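Local coordinates for protein BAG family molecular chaperone regulator 4 (Arabidopsis thaliana, PDB 4HWH) that probably acts as a co-chaperone that binds the ATPase domain of HSP70/HSC70 chaperones and helps regulate programmed cell death and stress responses, at residues N8-E13 with L51-I56; G12-L17 with V70-N75. One frame throughout, in Å; residues are numbered along the deposited sequence.

Both contacts start from helix 3-29 of the BAG domain and share G12 and E13, but they reach different neighbours in its three-helix bundle. Contact 1 joins helix 3-29 to the C-terminal part of helix 36-54, contact 2 to helix 63-86. Each has a buried apolar centre, V10 with L53 and V14 with I73, and a more exposed flank carrying a long basic side chain. The flanks differ: in contact 1 the methylenes of K52 pack on V10, whereas in contact 2 R72 is paired with D15. The two meet through L53, whose CD1 touches I73 in the core and V70 beside it, and their centres lie 9 Å apart. Contact 2 lies nearer the centre of the chain.

Contact 1: N8-E13 with L51-I56; sequences NAVTGE and LKLDGI
V10 of helix 3-29 points at the end of helix 36-54 and divides its two methyls between L53 and K52. K52 runs along one side of V10 as an extended chain, its CG opposite the backbone N (chi1 -174°), the two side chains passing in opposite directions. Its CB lies 4.0 Å from V10 CG2. K52 CG comes in to 3.6 Å from V10 CG2, and K52 CD to 3.5 Å from the same methyl, tighter than an ordinary van der Waals contact. K52 CE draws off to 4.0 Å from V10 CG2, and the ammonium NZ ends 4.0 Å from A9 CB, at the exposed margin of the interface. The other methyl, V10 CG1, faces the buried side: it sits 3.9 Å from L53 CG and equally near L53 CD2. L53 reaches it with the end of its side chain and also touches E69 and V70 of helix 63-86, making this one of the places where all three helices of the BAG domain bundle meet. Cutting V10 back to an alanine removes both methyls and would probably leave a gap beside L53 and the K52 methylenes without the CG2 they lie on. The contact between these segments is purely van der Waals, with K52 spending its aliphatic length on the core's edge while its charge stays at the surface.

Contact 2: G12-L17 with V70-N75; sequences GEVDKL and VRRIQN. With ACT (acetate ion), chain G.
D15 and R72 form a salt bridge between helix 3-29 and helix 63-86, with both terminal nitrogens of the guanidinium gripping the single oxygen OD1. R72 NH1 donates at 2.6 Å to D15 OD1 from above the carboxylate plane, while R72 NH2 meets D15 OD1 at 2.9 Å, nearly along the C-O axis. OD1 stays close to the guanidinium plane for both bonds, although the carboxylate itself is turned 64° from it. D15 leaves its backbone pointing away from helix 63-86, yet its carboxylate swings back to reach R72. The arginine is far from extended: bends at chi2 (-115°) and chi3 carry its head across V14, whose CG1 lies 3.3 Å above the guanidinium plane, toward its rim. In the three-helix bundle of the BAG domain these two helices are the first and third, and they run nearly parallel, the segments 12-17 and 70-75 crossing at 18° with axes 11.0 Å apart. On the core side of the arginine, V14 turns its second methyl to I73: V14 CG2 lies 3.9 Å from I73 CG1, the side chains crossing at about a right angle. E69 takes a second salt bridge from R72 NH1, so the guanidinium is shared between two carboxylates of the chain. An acetate, probably from the crystallisation liquor, lies at the guanidinium edge, its OXT accepting from R72 NH2 at 2.9 Å, and it is also hydrogen-bonded to S18 of helix 3-29.

Contact 1: N8-E13 with L51-I56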
loop_
_atom_site.group_PDB
_atom_site.type_symbol
_atom_site.label_atom_id
_atom_site.label_comp_id
_atom_site.label_asym_id
_atom_site.label_seq_id
_atom_site.Cartn_x
_atom_site.Cartn_y
_atom_site.Cartn_z
ATOM N N ASN A 8 -14.093 -4.106 0.968
ATOM C CA ASN A 8 -13.698 -4.945 -0.157
ATOM C C ASN A 8 -13.103 -4.115 -1.286
ATOM O O ASN A 8 -12.140 -4.528 -1.932
ATOM C CB ASN A 8 -14.893 -5.748 -0.675
ATOM C CG ASN A 8 -15.374 -6.785 0.320
ATOM O OD1 ASN A 8 -14.652 -7.154 1.246
ATOM N ND2 ASN A 8 -16.599 -7.264 0.131
ATOM N N ALA A 9 -13.686 -2.942 -1.520
ATOM C CA ALA A 9 -13.186 -2.023 -2.538
ATOM C C ALA A 9 -11.764 -1.583 -2.218
ATOM O O ALA A 9 -10.907 -1.521 -3.098
ATOM C CB ALA A 9 -14.099 -0.814 -2.658
ATOM N N VAL A 10 -11.515 -1.267 -0.954
ATOM C CA VAL A 10 -10.175 -0.886 -0.535
ATOM C C VAL A 10 -9.213 -2.058 -0.699
ATOM O O VAL A 10 -8.106 -1.896 -1.214
ATOM C CB VAL A 10 -10.151 -0.410 0.921
ATOM C CG1 VAL A 10 -8.717 -0.317 1.418
ATOM C CG2 VAL A 10 -10.848 0.929 1.038
ATOM N N THR A 11 -9.645 -3.237 -0.265
ATOM C CA THR A 11 -8.821 -4.438 -0.361
ATOM C C THR A 11 -8.342 -4.667 -1.792
ATOM O O THR A 11 -7.178 -4.994 -2.022
ATOM C CB THR A 11 -9.574 -5.684 0.142
ATOM O OG1 THR A 11 -9.785 -5.572 1.554
ATOM C CG2 THR A 11 -8.778 -6.945 -0.142
ATOM N N GLY A 12 -9.243 -4.485 -2.750
ATOM C CA GLY A 12 -8.901 -4.655 -4.150
ATOM C C GLY A 12 -7.825 -3.679 -4.584
ATOM O O GLY A 12 -6.946 -4.014 -5.380
ATOM N N GLU A 13 -7.891 -2.464 -4.055
ATOM C CA GLU A 13 -6.921 -1.444 -4.420
ATOM C C GLU A 13 -5.583 -1.721 -3.745
ATOM O O GLU A 13 -4.522 -1.555 -4.346
ATOM C CB GLU A 13 -7.434 -0.055 -4.045
ATOM C CG GLU A 13 -6.715 1.052 -4.775
ATOM C CD GLU A 13 -6.747 0.852 -6.277
ATOM O OE1 GLU A 13 -7.783 0.378 -6.793
ATOM O OE2 GLU A 13 -5.736 1.166 -6.939
ATOM N N LEU A 51 -7.053 6.547 4.433
ATOM C CA LEU A 51 -8.073 7.570 4.644
ATOM C C LEU A 51 -9.461 7.034 4.329
ATOM O O LEU A 51 -10.425 7.322 5.038
ATOM C CB LEU A 51 -7.782 8.800 3.783
ATOM C CG LEU A 51 -6.607 9.667 4.226
ATOM C CD1 LEU A 51 -6.343 10.748 3.188
ATOM C CD2 LEU A 51 -6.890 10.275 5.585
ATOM N N LYS A 52 -9.559 6.256 3.256
ATOM C CA LYS A 52 -10.826 5.651 2.870
ATOM C C LYS A 52 -11.342 4.750 3.990
ATOM O O LYS A 52 -12.502 4.843 4.382
ATOM C CB LYS A 52 -10.676 4.866 1.564
ATOM C CG LYS A 52 -11.992 4.323 1.020
ATOM C CD LYS A 52 -11.878 3.923 -0.446
ATOM C CE LYS A 52 -13.225 3.469 -1.001
ATOM N NZ LYS A 52 -13.143 3.033 -2.425
ATOM N N LEU A 53 -10.471 3.890 4.513
ATOM C CA LEU A 53 -10.838 3.026 5.631
ATOM C C LEU A 53 -11.261 3.839 6.853
ATOM O O LEU A 53 -12.198 3.465 7.555
ATOM C CB LEU A 53 -9.686 2.082 5.997
ATOM C CG LEU A 53 -9.333 0.965 5.008
ATOM C CD1 LEU A 53 -8.005 0.319 5.375
ATOM C CD2 LEU A 53 -10.436 -0.084 4.948
ATOM N N ASP A 54 -10.565 4.947 7.108
ATOM C CA ASP A 54 -10.879 5.802 8.253
ATOM C C ASP A 54 -12.323 6.290 8.213
ATOM O O ASP A 54 -12.944 6.504 9.253
ATOM C CB ASP A 54 -9.947 7.017 8.304
ATOM C CG ASP A 54 -8.550 6.667 8.766
ATOM O OD1 ASP A 54 -8.369 5.587 9.369
ATOM O OD2 ASP A 54 -7.632 7.481 8.526
ATOM N N GLY A 55 -12.848 6.477 7.006
ATOM C CA GLY A 55 -14.187 7.009 6.833
ATOM C C GLY A 55 -15.269 5.948 6.779
ATOM O O GLY A 55 -16.454 6.269 6.698
ATOM N N ILE A 56 -14.867 4.682 6.821
ATOM C CA ILE A 56 -15.827 3.584 6.797
ATOM C C ILE A 56 -16.319 3.249 8.198
ATOM O O ILE A 56 -15.562 2.748 9.030
ATOM C CB ILE A 56 -15.233 2.312 6.167
ATOM C CG1 ILE A 56 -14.888 2.547 4.697
ATOM C CG2 ILE A 56 -16.214 1.157 6.290
ATOM C CD1 ILE A 56 -14.167 1.384 4.051
#

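Contact 2: G12-L17 with V70-N75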
loop_
_atom_site.group_PDB
_atom_site.type_symbol
_atom_site.label_atom_id
_atom_site.label_comp_id
_atom_site.label_asym_id
_atom_site.label_seq_id
_atom_site.Cartn_x
_atom_site.Cartn_y
_atom_site.Cartn_z
ATOM N N GLY A 12 -9.243 -4.485 -2.750
ATOM C CA GLY A 12 -8.901 -4.655 -4.150
ATOM C C GLY A 12 -7.825 -3.679 -4.584
ATOM O O GLY A 12 -6.946 -4.014 -5.380
ATOM N N GLU A 13 -7.891 -2.464 -4.055
ATOM C CA GLU A 13 -6.921 -1.444 -4.420
ATOM C C GLU A 13 -5.583 -1.721 -3.745
ATOM O O GLU A 13 -4.522 -1.555 -4.346
ATOM C CB GLU A 13 -7.434 -0.055 -4.045
ATOM C CG GLU A 13 -6.715 1.052 -4.775
ATOM C CD GLU A 13 -6.747 0.852 -6.277
ATOM O OE1 GLU A 13 -7.783 0.378 -6.793
ATOM O OE2 GLU A 13 -5.736 1.166 -6.939
ATOM N N VAL A 14 -5.638 -2.155 -2.491
ATOM C CA VAL A 14 -4.425 -2.500 -1.767
ATOM C C VAL A 14 -3.730 -3.701 -2.412
ATOM O O VAL A 14 -2.500 -3.774 -2.438
ATOM C CB VAL A 14 -4.714 -2.754 -0.275
ATOM C CG1 VAL A 14 -3.448 -3.173 0.449
ATOM C CG2 VAL A 14 -5.296 -1.494 0.362
ATOM N N ASP A 15 -4.514 -4.636 -2.945
ATOM C CA ASP A 15 -3.951 -5.759 -3.690
ATOM C C ASP A 15 -3.108 -5.254 -4.856
ATOM O O ASP A 15 -1.983 -5.707 -5.066
ATOM C CB ASP A 15 -5.052 -6.684 -4.222
ATOM C CG ASP A 15 -5.640 -7.574 -3.144
ATOM O OD1 ASP A 15 -5.046 -7.670 -2.051
ATOM O OD2 ASP A 15 -6.698 -8.190 -3.396
ATOM N N LYS A 16 -3.657 -4.316 -5.619
ATOM C CA LYS A 16 -2.927 -3.740 -6.740
ATOM C C LYS A 16 -1.640 -3.080 -6.260
ATOM O O LYS A 16 -0.584 -3.226 -6.876
ATOM C CB LYS A 16 -3.798 -2.726 -7.483
ATOM C CG LYS A 16 -4.878 -3.360 -8.354
ATOM C CD LYS A 16 -5.774 -2.296 -8.984
ATOM C CE LYS A 16 -6.933 -2.925 -9.739
ATOM N NZ LYS A 16 -7.820 -1.892 -10.341
ATOM N N LEU A 17 -1.732 -2.346 -5.156
ATOM C CA LEU A 17 -0.561 -1.679 -4.607
ATOM C C LEU A 17 0.455 -2.690 -4.086
ATOM O O LEU A 17 1.661 -2.499 -4.225
ATOM C CB LEU A 17 -0.974 -0.688 -3.515
ATOM C CG LEU A 17 -1.733 0.525 -4.072
ATOM C CD1 LEU A 17 -2.422 1.325 -2.962
ATOM C CD2 LEU A 17 -0.790 1.412 -4.879
ATOM N N VAL A 70 -6.045 -2.204 7.538
ATOM C CA VAL A 70 -5.203 -1.142 8.064
ATOM C C VAL A 70 -3.805 -1.687 8.340
ATOM O O VAL A 70 -2.803 -1.058 8.000
ATOM C CB VAL A 70 -5.804 -0.521 9.343
ATOM C CG1 VAL A 70 -4.793 0.403 10.025
ATOM C CG2 VAL A 70 -7.085 0.236 9.009
ATOM N N ARG A 71 -3.748 -2.868 8.949
ATOM C CA ARG A 71 -2.472 -3.489 9.282
ATOM C C ARG A 71 -1.691 -3.861 8.026
ATOM O O ARG A 71 -0.472 -3.699 7.978
ATOM C CB ARG A 71 -2.682 -4.722 10.167
ATOM C CG ARG A 71 -3.212 -4.394 11.556
ATOM C CD ARG A 71 -3.368 -5.647 12.405
ATOM N NE ARG A 71 -3.870 -5.342 13.742
ATOM C CZ ARG A 71 -4.084 -6.254 14.685
ATOM N NH1 ARG A 71 -3.840 -7.535 14.440
ATOM N NH2 ARG A 71 -4.543 -5.887 15.874
ATOM N N ARG A 72 -2.399 -4.350 7.011
ATOM C CA ARG A 72 -1.768 -4.731 5.755
ATOM C C ARG A 72 -1.117 -3.500 5.139
ATOM O O ARG A 72 0.008 -3.552 4.646
ATOM C CB ARG A 72 -2.803 -5.336 4.795
ATOM C CG ARG A 72 -2.313 -6.556 4.024
ATOM C CD ARG A 72 -2.231 -6.331 2.514
ATOM N NE ARG A 72 -3.554 -6.188 1.916
ATOM C CZ ARG A 72 -3.878 -6.563 0.681
ATOM N NH1 ARG A 72 -5.116 -6.374 0.248
ATOM N NH2 ARG A 72 -2.984 -7.135 -0.118
ATOM N N ILE A 73 -1.830 -2.382 5.187
ATOM C CA ILE A 73 -1.312 -1.132 4.647
ATOM C C ILE A 73 -0.058 -0.669 5.392
ATOM O O ILE A 73 0.937 -0.278 4.777
ATOM C CB ILE A 73 -2.395 -0.034 4.669
ATOM C CG1 ILE A 73 -3.466 -0.334 3.614
ATOM C CG2 ILE A 73 -1.774 1.328 4.444
ATOM C CD1 ILE A 73 -4.640 0.639 3.626
ATOM N N GLN A 74 -0.107 -0.715 6.718
ATOM C CA GLN A 74 1.049 -0.342 7.526
ATOM C C GLN A 74 2.273 -1.184 7.160
ATOM O O GLN A 74 3.390 -0.677 7.089
ATOM C CB GLN A 74 0.720 -0.466 9.017
ATOM C CG GLN A 74 -0.449 0.414 9.450
ATOM C CD GLN A 74 -0.870 0.172 10.889
ATOM O OE1 GLN A 74 -0.805 -0.952 11.388
ATOM N NE2 GLN A 74 -1.310 1.231 11.561
ATOM N N ASN A 75 2.056 -2.469 6.908
ATOM C CA ASN A 75 3.143 -3.354 6.497
ATOM C C ASN A 75 3.726 -2.961 5.144
ATOM O O ASN A 75 4.942 -2.939 4.966
ATOM C CB ASN A 75 2.671 -4.806 6.467
ATOM C CG ASN A 75 2.487 -5.383 7.855
ATOM O OD1 ASN A 75 2.849 -4.756 8.853
ATOM N ND2 ASN A 75 1.924 -6.586 7.928
HETATM C C ACT G . 0.645 -8.068 1.189
HETATM O O ACT G . 0.274 -8.092 2.385
HETATM O OXT ACT G . -0.270 -8.077 0.336
HETATM C CH3 ACT G . 2.097 -8.034 0.807
#